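Local atomic coordinates of conserved exported protein (Bacteroides fragilis, PDB entry 3CLW), a protein that is of unknown function but may hydrolyse O-glycosidic bonds, like glycoside hydrolases with a TIM-barrel fold. Residues A[277-282]-A[311-316]; A[186-191]-A[230-235]; A[317-322]-A[335-340]; A[271-276]-A[307-312]. All coordinates share one frame; numbering follows the deposited sequence.

Interaction 1: residues A[277-282]-A[311-316]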
loop_
_atom_site.group_PDB
_atom_site.type_symbol
_atom_site.label_atom_id
_atom_site.label_comp_id
_atom_site.label_asym_id
_atom_site.label_seq_id
_atom_site.Cartn_x
_atom_site.Cartn_y
_atom_site.Cartn_z
ATOM N N HIS A 277 0.963 8.531 1.162
ATOM C CA HIS A 277 1.814 7.594 1.900
ATOM C C HIS A 277 1.875 7.937 3.372
ATOM O O HIS A 277 1.739 9.106 3.752
ATOM C CB HIS A 277 3.210 7.582 1.270
ATOM C CG HIS A 277 3.187 7.260 -0.194
ATOM N ND1 HIS A 277 4.296 7.355 -1.004
ATOM C CD2 HIS A 277 2.165 6.892 -1.002
ATOM C CE1 HIS A 277 3.967 7.032 -2.242
ATOM N NE2 HIS A 277 2.688 6.714 -2.260
ATOM N N ASP A 278 2.050 6.907 4.191
ATOM C CA ASP A 278 2.112 7.007 5.660
ATOM C C ASP A 278 3.424 7.566 6.211
ATOM O O ASP A 278 3.524 7.844 7.405
ATOM C CB ASP A 278 1.922 5.626 6.260
ATOM C CG ASP A 278 0.513 5.137 6.133
ATOM O OD1 ASP A 278 -0.394 5.747 6.743
ATOM O OD2 ASP A 278 0.319 4.120 5.439
ATOM N N TYR A 279 4.436 7.683 5.365
ATOM C CA TYR A 279 5.753 8.119 5.811
ATOM C C TYR A 279 5.735 9.393 6.675
ATOM O O TYR A 279 4.956 10.295 6.416
ATOM C CB TYR A 279 6.662 8.331 4.601
ATOM C CG TYR A 279 6.894 7.073 3.777
ATOM C CD1 TYR A 279 7.657 6.006 4.295
ATOM C CD2 TYR A 279 6.379 6.954 2.490
ATOM C CE1 TYR A 279 7.889 4.850 3.556
ATOM C CE2 TYR A 279 6.605 5.797 1.732
ATOM C CZ TYR A 279 7.373 4.744 2.281
ATOM O OH TYR A 279 7.633 3.603 1.566
ATOM N N TRP A 280 6.596 9.428 7.700
ATOM C CA TRP A 280 6.834 10.596 8.584
ATOM C C TRP A 280 5.655 11.082 9.408
ATOM O O TRP A 280 5.690 12.171 9.967
ATOM C CB TRP A 280 7.488 11.760 7.825
ATOM C CG TRP A 280 8.456 11.288 6.830
ATOM C CD1 TRP A 280 8.349 11.413 5.479
ATOM C CD2 TRP A 280 9.664 10.555 7.086
ATOM N NE1 TRP A 280 9.427 10.807 4.862
ATOM C CE2 TRP A 280 10.248 10.267 5.822
ATOM C CE3 TRP A 280 10.318 10.116 8.258
ATOM C CZ2 TRP A 280 11.470 9.565 5.690
ATOM C CZ3 TRP A 280 11.531 9.388 8.137
ATOM C CH2 TRP A 280 12.095 9.127 6.854
ATOM N N SER A 281 4.612 10.283 9.509
ATOM C CA SER A 281 3.437 10.713 10.234
ATOM C C SER A 281 2.935 9.607 11.159
ATOM O O SER A 281 1.834 9.696 11.698
ATOM C CB SER A 281 2.330 11.190 9.266
ATOM O OG SER A 281 1.819 10.135 8.437
ATOM N N ALA A 282 3.743 8.563 11.329
ATOM C CA ALA A 282 3.321 7.399 12.144
ATOM C C ALA A 282 3.779 7.469 13.592
ATOM O O ALA A 282 3.428 6.603 14.391
ATOM C CB ALA A 282 3.770 6.096 11.507
ATOM N N SER A 311 -1.244 4.455 0.340
ATOM C CA SER A 311 -0.797 3.724 -0.849
ATOM C C SER A 311 0.684 3.346 -0.873
ATOM O O SER A 311 1.166 2.787 -1.862
ATOM C CB SER A 311 -1.147 4.505 -2.112
ATOM O OG SER A 311 -0.558 5.809 -2.037
ATOM N N GLU A 312 1.410 3.659 0.196
ATOM C CA GLU A 312 2.803 3.219 0.338
ATOM C C GLU A 312 3.289 3.436 1.738
ATOM O O GLU A 312 3.098 4.489 2.301
ATOM C CB GLU A 312 3.743 3.937 -0.631
ATOM C CG GLU A 312 5.089 3.212 -0.813
ATOM C CD GLU A 312 6.136 4.044 -1.511
ATOM O OE1 GLU A 312 5.947 4.454 -2.675
ATOM O OE2 GLU A 312 7.183 4.280 -0.891
ATOM N N TYR A 313 3.918 2.409 2.303
ATOM C CA TYR A 313 4.665 2.533 3.547
ATOM C C TYR A 313 5.725 1.437 3.683
ATOM O O TYR A 313 5.536 0.318 3.211
ATOM C CB TYR A 313 3.740 2.464 4.770
ATOM C CG TYR A 313 4.506 2.655 6.062
ATOM C CD1 TYR A 313 5.084 3.908 6.378
ATOM C CD2 TYR A 313 4.729 1.569 6.937
ATOM C CE1 TYR A 313 5.810 4.083 7.537
ATOM C CE2 TYR A 313 5.448 1.727 8.098
ATOM C CZ TYR A 313 5.990 2.976 8.401
ATOM O OH TYR A 313 6.711 3.125 9.568
ATOM N N CYS A 314 6.825 1.773 4.350
ATOM C CA CYS A 314 7.753 0.784 4.939
ATOM C C CYS A 314 8.464 1.465 6.117
ATOM O O CYS A 314 8.433 2.702 6.222
ATOM C CB CYS A 314 8.755 0.261 3.911
ATOM S SG CYS A 314 9.897 1.482 3.293
ATOM N N ILE A 315 9.080 0.678 7.006
ATOM C CA ILE A 315 9.849 1.230 8.127
ATOM C C ILE A 315 11.036 1.989 7.582
ATOM O O ILE A 315 11.945 1.416 6.974
ATOM C CB ILE A 315 10.373 0.156 9.107
ATOM C CG1 ILE A 315 9.256 -0.759 9.592
ATOM C CG2 ILE A 315 11.106 0.826 10.281
ATOM C CD1 ILE A 315 8.181 -0.107 10.436
ATOM N N LEU A 316 11.016 3.293 7.806
ATOM C CA LEU A 316 12.011 4.203 7.267
ATOM C C LEU A 316 12.478 5.110 8.382
ATOM O O LEU A 316 13.652 5.449 8.446
ATOM C CB LEU A 316 11.382 5.048 6.169
ATOM C CG LEU A 316 12.209 5.418 4.959
ATOM C CD1 LEU A 316 12.831 4.172 4.334
ATOM C CD2 LEU A 316 11.301 6.141 3.970
#
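Tyr279 lays its ring obliquely against the chain at Tyr313 and Cys314, with CE1 3.4 Å from Cys314 N. The two segments are the loops that follow neighbouring strands 270-276 and 307-310 of the TIM barrel, at the C-terminal strand ends where enzymes of this fold carry their active sites. Tyrosine suits the place because it packs along its length and bonds at its tip: OH donates to the anti lone pair of Glu312 OE2 over 2.6 Å, the carboxylate standing at 82° to the ring. Glu312 gets there with CG anti to the backbone N (chi1 -162°) and an extended chain, passing CB over one face of the His277 ring. That imidazole, its ND1 bonded to Glu186 and NE2 to Glu231, meets Ser311 OG at its edge; OG bonds to Glu231 too. The backbones are joined by Asp278 N, which donates to Glu312 O at 3.2 Å. Asp278 then starts a type II turn ending at Ser281, turns its carboxylate to Arg292, and rests CB 3.6 Å from Tyr313 CD1. Leu316 touches two aromatic residues with one methyl, CD2, which lies 3.7 Å from Tyr279 CD1 and 3.8 Å from Trp280 CZ2.

Interaction 2: residues A[186-191]-A[230-235]; sequences EPNGQW and PEVGDM
Asn188 OD1 accepts the backbone N-H of Gly233 over 2.8 Å in an almost straight bond (172° at the hydrogen), the donor tilted somewhat from the plane of the amide. Beside it, Glu186 N lies 2.7 Å from Glu231 O, a weak bond because its angle is poor. Pro187 presents CD 3.1 Å from Pro230 O, and Glu186 CG comes within 3.5 Å of Gly233 CA, an approach eased by the missing side chain of the glycine. What sets Asn188 in place is the type I turn from Glu186 to Gly189, together with its own chi1 of 56°, which swings the amide toward the end of strand 226-232. The turn is pinned at Glu186 O, where Gly189 N and Trp191 NE1 donate from opposite faces of the carbonyl plane, the indole at 2.8 Å. Outside the pair, Glu186 OE2 bonds to His277 ND1, whereas Glu231 sends its carboxylate away to Arg69, Ser182, His277 and Ser311. The chemistry is divided: a side-chain amide oxygen and a weak backbone bond tie loop 186-191 to the end of strand 226-232 and Gly233 beyond it, and both glutamate carboxylates are held by other residues, with His277 as a partner of each.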
loop_
_atom_site.group_PDB
_atom_site.type_symbol
_atom_site.label_atom_id
_atom_site.label_comp_id
_atom_site.label_asym_id
_atom_site.label_seq_id
_atom_site.Cartn_x
_atom_site.Cartn_y
_atom_site.Cartn_z
ATOM N N GLU A 186 5.159 10.347 -5.290
ATOM C CA GLU A 186 5.735 11.367 -4.415
ATOM C C GLU A 186 6.182 12.634 -5.200
ATOM O O GLU A 186 7.350 12.992 -5.203
ATOM C CB GLU A 186 6.847 10.743 -3.565
ATOM C CG GLU A 186 6.329 9.562 -2.741
ATOM C CD GLU A 186 7.317 9.007 -1.717
ATOM O OE1 GLU A 186 8.499 9.366 -1.751
ATOM O OE2 GLU A 186 6.903 8.214 -0.849
ATOM N N PRO A 187 5.227 13.300 -5.882
ATOM C CA PRO A 187 5.588 14.466 -6.703
ATOM C C PRO A 187 6.069 15.689 -5.891
ATOM O O PRO A 187 6.690 16.588 -6.448
ATOM C CB PRO A 187 4.299 14.762 -7.487
ATOM C CG PRO A 187 3.223 14.286 -6.627
ATOM C CD PRO A 187 3.774 13.040 -5.929
ATOM N N ASN A 188 5.838 15.682 -4.585
ATOM C CA ASN A 188 6.440 16.646 -3.646
ATOM C C ASN A 188 7.967 16.529 -3.533
ATOM O O ASN A 188 8.649 17.473 -3.132
ATOM C CB ASN A 188 5.849 16.409 -2.257
ATOM C CG ASN A 188 6.034 14.959 -1.785
ATOM O OD1 ASN A 188 5.297 14.042 -2.188
ATOM N ND2 ASN A 188 7.028 14.750 -0.926
ATOM N N GLY A 189 8.510 15.367 -3.870
ATOM C CA GLY A 189 9.894 15.063 -3.552
ATOM C C GLY A 189 10.914 15.757 -4.419
ATOM O O GLY A 189 10.691 15.970 -5.613
ATOM N N GLN A 190 12.045 16.092 -3.811
ATOM C CA GLN A 190 13.197 16.580 -4.553
ATOM C C GLN A 190 13.972 15.403 -5.129
ATOM O O GLN A 190 15.040 15.050 -4.638
ATOM C CB GLN A 190 14.129 17.443 -3.683
ATOM C CG GLN A 190 15.166 18.241 -4.486
ATOM C CD GLN A 190 16.093 19.036 -3.581
ATOM O OE1 GLN A 190 16.996 18.479 -2.980
ATOM N NE2 GLN A 190 15.855 20.340 -3.470
ATOM N N TRP A 191 13.448 14.841 -6.210
ATOM C CA TRP A 191 14.035 13.672 -6.855
ATOM C C TRP A 191 15.359 13.913 -7.577
ATOM O O TRP A 191 16.148 12.970 -7.748
ATOM C CB TRP A 191 12.997 13.017 -7.763
ATOM C CG TRP A 191 11.919 12.415 -6.920
ATOM C CD1 TRP A 191 10.655 12.926 -6.684
ATOM C CD2 TRP A 191 12.020 11.215 -6.136
ATOM N NE1 TRP A 191 9.969 12.112 -5.812
ATOM C CE2 TRP A 191 10.770 11.044 -5.473
ATOM C CE3 TRP A 191 13.046 10.258 -5.931
ATOM C CZ2 TRP A 191 10.521 9.965 -4.600
ATOM C CZ3 TRP A 191 12.794 9.171 -5.078
ATOM C CH2 TRP A 191 11.544 9.040 -4.421
ATOM N N PRO A 230 -2.619 11.550 -5.607
ATOM C CA PRO A 230 -1.302 12.011 -6.070
ATOM C C PRO A 230 -0.092 11.240 -5.565
ATOM O O PRO A 230 1.029 11.546 -5.987
ATOM C CB PRO A 230 -1.253 13.443 -5.544
ATOM C CG PRO A 230 -2.020 13.348 -4.236
ATOM C CD PRO A 230 -3.037 12.247 -4.370
ATOM N N GLU A 231 -0.286 10.278 -4.660
ATOM C CA GLU A 231 0.851 9.498 -4.117
ATOM C C GLU A 231 1.897 10.399 -3.455
ATOM O O GLU A 231 3.123 10.161 -3.577
ATOM C CB GLU A 231 1.535 8.644 -5.202
ATOM C CG GLU A 231 0.596 7.771 -6.003
ATOM C CD GLU A 231 0.420 6.365 -5.424
ATOM O OE1 GLU A 231 -0.099 5.493 -6.170
ATOM O OE2 GLU A 231 0.796 6.126 -4.243
ATOM N N VAL A 232 1.421 11.427 -2.755
ATOM C CA VAL A 232 2.344 12.295 -1.998
ATOM C C VAL A 232 3.127 11.531 -0.903
ATOM O O VAL A 232 2.572 10.683 -0.199
ATOM C CB VAL A 232 1.657 13.601 -1.419
ATOM C CG1 VAL A 232 1.434 14.667 -2.558
ATOM C CG2 VAL A 232 0.385 13.305 -0.669
ATOM N N GLY A 233 4.407 11.848 -0.767
ATOM C CA GLY A 233 5.264 11.127 0.173
ATOM C C GLY A 233 4.937 11.292 1.641
ATOM O O GLY A 233 5.312 10.465 2.470
ATOM N N ASP A 234 4.231 12.370 1.960
ATOM C CA ASP A 234 3.903 12.743 3.335
ATOM C C ASP A 234 2.471 13.267 3.295
ATOM O O ASP A 234 2.124 14.081 2.412
ATOM C CB ASP A 234 4.899 13.814 3.840
ATOM C CG ASP A 234 4.796 14.077 5.358
ATOM O OD1 ASP A 234 3.671 14.130 5.900
ATOM O OD2 ASP A 234 5.848 14.266 6.006
ATOM N N MET A 235 1.632 12.806 4.230
ATOM C CA MET A 235 0.218 13.202 4.245
ATOM C C MET A 235 0.056 14.741 4.446
ATOM O O MET A 235 -1.016 15.279 4.246
ATOM C CB MET A 235 -0.561 12.420 5.319
ATOM C CG MET A 235 -0.898 10.950 4.992
ATOM S SD MET A 235 -1.161 9.928 6.485
ATOM C CE MET A 235 -2.198 8.661 5.774
#

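Interaction 3: residues A[317-322]-A[335-340]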
loop_
_atom_site.group_PDB
_atom_site.type_symbol
_atom_site.label_atom_id
_atom_site.label_comp_id
_atom_site.label_asym_id
_atom_site.label_seq_id
_atom_site.Cartn_x
_atom_site.Cartn_y
_atom_site.Cartn_z
ATOM N N GLU A 317 11.552 5.484 9.258
ATOM C CA GLU A 317 11.867 6.366 10.363
ATOM C C GLU A 317 12.559 5.637 11.504
ATOM O O GLU A 317 12.643 4.406 11.538
ATOM C CB GLU A 317 10.617 7.055 10.901
ATOM C CG GLU A 317 9.645 6.117 11.588
ATOM C CD GLU A 317 8.590 5.559 10.641
ATOM O OE1 GLU A 317 8.885 5.298 9.447
ATOM O OE2 GLU A 317 7.449 5.388 11.113
ATOM N N LYS A 318 13.035 6.440 12.446
ATOM C CA LYS A 318 13.762 5.967 13.606
ATOM C C LYS A 318 13.137 6.608 14.831
ATOM O O LYS A 318 12.782 7.781 14.811
ATOM C CB LYS A 318 15.236 6.358 13.507
ATOM C CG LYS A 318 15.978 5.751 12.338
ATOM C CD LYS A 318 17.470 5.931 12.547
ATOM C CE LYS A 318 18.291 5.395 11.390
ATOM N NZ LYS A 318 18.920 4.079 11.715
ATOM N N ASN A 319 12.972 5.806 15.874
ATOM C CA ASN A 319 12.401 6.237 17.141
ATOM C C ASN A 319 12.564 5.128 18.189
ATOM O O ASN A 319 12.850 3.978 17.849
ATOM C CB ASN A 319 10.935 6.695 16.991
ATOM C CG ASN A 319 9.993 5.579 16.516
ATOM O OD1 ASN A 319 9.870 4.519 17.147
ATOM N ND2 ASN A 319 9.306 5.833 15.412
ATOM N N GLU A 320 12.375 5.486 19.458
ATOM C CA GLU A 320 12.557 4.559 20.582
ATOM C C GLU A 320 11.709 3.292 20.521
ATOM O O GLU A 320 12.070 2.287 21.118
ATOM C CB GLU A 320 12.288 5.270 21.915
ATOM C CG GLU A 320 10.952 6.011 21.956
ATOM C CD GLU A 320 10.432 6.253 23.377
ATOM O OE1 GLU A 320 10.058 7.417 23.657
ATOM O OE2 GLU A 320 10.393 5.297 24.198
ATOM N N GLU A 321 10.571 3.342 19.836
ATOM C CA GLU A 321 9.681 2.183 19.761
ATOM C C GLU A 321 10.204 1.045 18.873
ATOM O O GLU A 321 9.952 -0.128 19.154
ATOM C CB GLU A 321 8.293 2.608 19.311
ATOM C CG GLU A 321 7.520 3.353 20.362
ATOM C CD GLU A 321 6.046 3.373 20.056
ATOM O OE1 GLU A 321 5.558 4.418 19.579
ATOM O OE2 GLU A 321 5.377 2.329 20.269
ATOM N N ILE A 322 10.962 1.399 17.836
ATOM C CA ILE A 322 11.314 0.462 16.769
ATOM C C ILE A 322 12.807 0.405 16.439
ATOM O O ILE A 322 13.234 -0.456 15.658
ATOM C CB ILE A 322 10.528 0.773 15.445
ATOM C CG1 ILE A 322 10.765 2.225 14.989
ATOM C CG2 ILE A 322 9.043 0.442 15.591
ATOM C CD1 ILE A 322 10.413 2.493 13.554
ATOM N N GLY A 335 5.974 -5.220 14.063
ATOM C CA GLY A 335 4.654 -5.707 13.705
ATOM C C GLY A 335 3.498 -4.903 14.313
ATOM O O GLY A 335 2.528 -4.579 13.630
ATOM N N LEU A 336 3.594 -4.586 15.607
ATOM C CA LEU A 336 2.570 -3.778 16.275
ATOM C C LEU A 336 2.616 -2.300 15.884
ATOM O O LEU A 336 1.579 -1.677 15.798
ATOM C CB LEU A 336 2.667 -3.905 17.792
ATOM C CG LEU A 336 2.401 -5.261 18.440
ATOM C CD1 LEU A 336 3.065 -5.279 19.801
ATOM C CD2 LEU A 336 0.919 -5.567 18.560
ATOM N N TYR A 337 3.804 -1.747 15.636
ATOM C CA TYR A 337 3.937 -0.358 15.176
ATOM C C TYR A 337 3.171 -0.132 13.862
ATOM O O TYR A 337 2.464 0.883 13.692
ATOM C CB TYR A 337 5.410 -0.031 14.998
ATOM C CG TYR A 337 5.754 1.392 14.587
ATOM C CD1 TYR A 337 5.921 1.727 13.247
ATOM C CD2 TYR A 337 5.978 2.395 15.556
ATOM C CE1 TYR A 337 6.262 2.996 12.859
ATOM C CE2 TYR A 337 6.351 3.691 15.181
ATOM C CZ TYR A 337 6.479 3.985 13.819
ATOM O OH TYR A 337 6.843 5.254 13.411
ATOM N N VAL A 338 3.295 -1.097 12.949
ATOM C CA VAL A 338 2.674 -0.986 11.643
ATOM C C VAL A 338 1.204 -1.310 11.751
ATOM O O VAL A 338 0.406 -0.653 11.128
ATOM C CB VAL A 338 3.366 -1.866 10.573
ATOM C CG1 VAL A 338 2.679 -1.726 9.238
ATOM C CG2 VAL A 338 4.824 -1.485 10.420
ATOM N N ALA A 339 0.841 -2.314 12.546
ATOM C CA ALA A 339 -0.574 -2.595 12.784
ATOM C C ALA A 339 -1.321 -1.351 13.320
ATOM O O ALA A 339 -2.486 -1.177 13.065
ATOM C CB ALA A 339 -0.748 -3.763 13.709
ATOM N N ARG A 340 -0.630 -0.509 14.073
ATOM C CA ARG A 340 -1.200 0.740 14.598
ATOM C C ARG A 340 -1.434 1.769 13.479
ATOM O O ARG A 340 -2.483 2.425 13.439
ATOM C CB ARG A 340 -0.273 1.335 15.673
ATOM C CG ARG A 340 -0.736 2.724 16.157
ATOM C CD ARG A 340 -0.039 3.149 17.434
ATOM N NE ARG A 340 1.353 3.483 17.179
ATOM C CZ ARG A 340 2.140 4.033 18.091
ATOM N NH1 ARG A 340 1.663 4.291 19.315
ATOM N NH2 ARG A 340 3.394 4.334 17.790
#
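Ile322 and Tyr337 bring the two backbones nearest, yet their CA atoms are still 7.6 Å apart, so loop 317-322 stands off from helix segment 335-340 and side chains bridge the gap. Tyr337 does most of this. With CG anti to its backbone N (chi1 -177°), the ring projects from the helix until its hydroxyl lies among the loop side chains. OH donates to Glu317 OE2, which sits at the ring edge, near the ring plane; the modelled 2.4 Å is so short that the exact length is doubtful. The same carboxylate oxygen also bonds to Tyr313 OH and so gathers two phenols. From the loop, Asn319 ND2 gives Tyr337 OH a weak bond of 3.2 Å. Asparagine serves twice here, for its OD1 takes a weak bond from Glu321 N, in the manner of an Asx turn, and another from Ile322 N. Ile322, with a branched apolar side chain, lays CG2 over one ring face in a CH-pi contact, 3.9 Å from the centroid of the Tyr337 ring. One turn farther along the helix, Arg340 NH2 forms a salt bridge with Glu321 OE1 at 2.8 Å, meeting it on the syn side, somewhat out of the carboxylate plane; the guanidinium and carboxylate planes are 86° apart. The other ends of this pair are used as well, Glu321 OE2 by Tyr445 and Arg340 NH1 by Ala424 O. On other sides of helix 328-347, Val338 packs against Trp354 and Trp356 of strand 353-356 and Met392 of helix 391-400, while Leu336 and Ala339 touch Val491 of strand 490-495.

Interaction 4: residues A[271-276]-A[307-312]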
loop_
_atom_site.group_PDB
_atom_site.type_symbol
_atom_site.label_atom_id
_atom_site.label_comp_id
_atom_site.label_asym_id
_atom_site.label_seq_id
_atom_site.Cartn_x
_atom_site.Cartn_y
_atom_site.Cartn_z
ATOM N N PHE A 271 -10.277 7.770 -10.712
ATOM C CA PHE A 271 -10.671 7.032 -9.535
ATOM C C PHE A 271 -10.928 8.043 -8.426
ATOM O O PHE A 271 -10.019 8.809 -8.053
ATOM C CB PHE A 271 -9.569 6.054 -9.130
ATOM C CG PHE A 271 -9.903 5.235 -7.921
ATOM C CD1 PHE A 271 -11.221 4.805 -7.681
ATOM C CD2 PHE A 271 -8.888 4.833 -7.038
ATOM C CE1 PHE A 271 -11.519 4.021 -6.562
ATOM C CE2 PHE A 271 -9.191 4.058 -5.911
ATOM C CZ PHE A 271 -10.509 3.676 -5.675
ATOM N N ASN A 272 -12.154 8.036 -7.891
ATOM C CA ASN A 272 -12.578 9.051 -6.942
ATOM C C ASN A 272 -12.062 8.728 -5.545
ATOM O O ASN A 272 -12.791 8.217 -4.685
ATOM C CB ASN A 272 -14.120 9.226 -6.970
ATOM C CG ASN A 272 -14.623 10.313 -6.006
ATOM O OD1 ASN A 272 -13.952 11.320 -5.770
ATOM N ND2 ASN A 272 -15.811 10.095 -5.451
ATOM N N CYS A 273 -10.806 9.095 -5.336
ATOM C CA CYS A 273 -9.987 8.613 -4.228
ATOM C C CYS A 273 -8.694 9.409 -4.251
ATOM O O CYS A 273 -8.136 9.695 -5.314
ATOM C CB CYS A 273 -9.665 7.115 -4.409
ATOM S SG CYS A 273 -8.690 6.362 -3.098
ATOM N N VAL A 274 -8.227 9.784 -3.070
ATOM C CA VAL A 274 -6.933 10.453 -2.892
ATOM C C VAL A 274 -5.943 9.419 -2.313
ATOM O O VAL A 274 -6.262 8.731 -1.340
ATOM C CB VAL A 274 -7.095 11.632 -1.910
ATOM C CG1 VAL A 274 -5.756 12.307 -1.583
ATOM C CG2 VAL A 274 -8.096 12.635 -2.426
ATOM N N ALA A 275 -4.761 9.316 -2.912
ATOM C CA ALA A 275 -3.700 8.434 -2.414
ATOM C C ALA A 275 -2.557 9.202 -1.802
ATOM O O ALA A 275 -1.983 10.088 -2.442
ATOM C CB ALA A 275 -3.156 7.506 -3.547
ATOM N N ALA A 276 -2.216 8.851 -0.570
ATOM C CA ALA A 276 -1.014 9.380 0.070
ATOM C C ALA A 276 -0.313 8.290 0.875
ATOM O O ALA A 276 -0.918 7.275 1.228
ATOM C CB ALA A 276 -1.345 10.582 0.970
ATOM N N LYS A 307 -13.014 8.603 -1.737
ATOM C CA LYS A 307 -12.250 7.665 -0.907
ATOM C C LYS A 307 -10.834 8.168 -0.543
ATOM O O LYS A 307 -10.275 9.075 -1.171
ATOM C CB LYS A 307 -12.172 6.304 -1.599
ATOM C CG LYS A 307 -13.474 5.510 -1.607
ATOM C CD LYS A 307 -13.326 4.293 -2.452
ATOM C CE LYS A 307 -14.529 3.393 -2.297
ATOM N NZ LYS A 307 -14.381 2.127 -3.078
ATOM N N PHE A 308 -10.270 7.549 0.489
ATOM C CA PHE A 308 -8.850 7.662 0.757
ATOM C C PHE A 308 -8.139 6.286 0.655
ATOM O O PHE A 308 -8.703 5.280 1.056
ATOM C CB PHE A 308 -8.607 8.298 2.143
ATOM C CG PHE A 308 -7.148 8.463 2.458
ATOM C CD1 PHE A 308 -6.400 9.425 1.801
ATOM C CD2 PHE A 308 -6.529 7.618 3.360
ATOM C CE1 PHE A 308 -5.049 9.567 2.067
ATOM C CE2 PHE A 308 -5.189 7.730 3.627
ATOM C CZ PHE A 308 -4.435 8.705 2.986
ATOM N N TRP A 309 -6.924 6.273 0.101
ATOM C CA TRP A 309 -6.040 5.090 0.076
ATOM C C TRP A 309 -4.689 5.469 0.676
ATOM O O TRP A 309 -4.045 6.468 0.265
ATOM C CB TRP A 309 -5.799 4.588 -1.352
ATOM C CG TRP A 309 -6.842 3.659 -1.943
ATOM C CD1 TRP A 309 -8.151 3.495 -1.525
ATOM C CD2 TRP A 309 -6.678 2.797 -3.087
ATOM N NE1 TRP A 309 -8.786 2.574 -2.326
ATOM C CE2 TRP A 309 -7.908 2.132 -3.290
ATOM C CE3 TRP A 309 -5.591 2.507 -3.955
ATOM C CZ2 TRP A 309 -8.100 1.219 -4.320
ATOM C CZ3 TRP A 309 -5.796 1.595 -4.996
ATOM C CH2 TRP A 309 -7.036 0.958 -5.157
ATOM N N ALA A 310 -4.260 4.700 1.673
ATOM C CA ALA A 310 -2.876 4.782 2.139
ATOM C C ALA A 310 -2.095 3.867 1.170
ATOM O O ALA A 310 -2.331 2.652 1.096
ATOM C CB ALA A 310 -2.766 4.362 3.623
ATOM N N SER A 311 -1.244 4.455 0.340
ATOM C CA SER A 311 -0.797 3.724 -0.849
ATOM C C SER A 311 0.684 3.346 -0.873
ATOM O O SER A 311 1.166 2.787 -1.862
ATOM C CB SER A 311 -1.147 4.505 -2.112
ATOM O OG SER A 311 -0.558 5.809 -2.037
ATOM N N GLU A 312 1.410 3.659 0.196
ATOM C CA GLU A 312 2.803 3.219 0.338
ATOM C C GLU A 312 3.289 3.436 1.738
ATOM O O GLU A 312 3.098 4.489 2.301
ATOM C CB GLU A 312 3.743 3.937 -0.631
ATOM C CG GLU A 312 5.089 3.212 -0.813
ATOM C CD GLU A 312 6.136 4.044 -1.511
ATOM O OE1 GLU A 312 5.947 4.454 -2.675
ATOM O OE2 GLU A 312 7.183 4.280 -0.891
#
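The indole of Trp309 has Phe271 and Cys273 over one face. Phe271 turns its edge to the six-membered ring in a T-shaped pair, the centroids 5.0 Å apart and the planes at 70°; Cys273 SG hangs 3.6 Å from the centroid of the Trp309 five-membered ring. Thiol and phenyl suit this face, being polarisable and apolar. CB of Cys273 in turn lies over a face of the Phe271 ring. These groups sit on neighbouring parallel strands of the TIM barrel, 273-276 and 307-310, the two ends of a beta-alpha-beta unit crossing over through helix 285-300. Cys273, Ala275, Lys307 and Trp309 share one side of the sheet; there the Trp309 ring meets Tyr180 edge-to-face and its NE1 bonds to Asp20, while Lys307 NZ reaches Asp20 and Glu18. The other side belongs to Val274, Ala276, Phe308 and Ala310, and on it Val274 and Phe308 pack under helix 285-300. Phe308, with chi1 -179°, leans toward the neighbouring strand, bringing CD1 3.2 Å from Val274 O and CE1 4.0 Å from Ala276 CB. The small side chain of Ala276 suits a place beside the Phe308 ring. Backbone bonds alternate across the pair in the parallel pattern, among them Val274 N to Lys307 O at 2.9 Å. The last joins Ser311 N to Ala276 O at 3.0 Å.

From the N terminus, interaction 2 comes first, closing the excursion through helix 204-221 between the ends of strands 178-182 and 226-232. Interaction 4 then pairs strands 270-276 and 307-310 around helix 285-300, and interaction 1 carries the same pairing into the loops beyond; the two overlap in the chain and share Ser311 and Glu312. Interaction 3 follows in series, folding the middle of that loop onto helix 328-347. Interaction 1 is the hub: it touches interaction 2 through Glu186 and Glu231, and interaction 3 through Tyr313. Interactions 2 and 3 do not touch, their nearest atoms being about 9 Å apart.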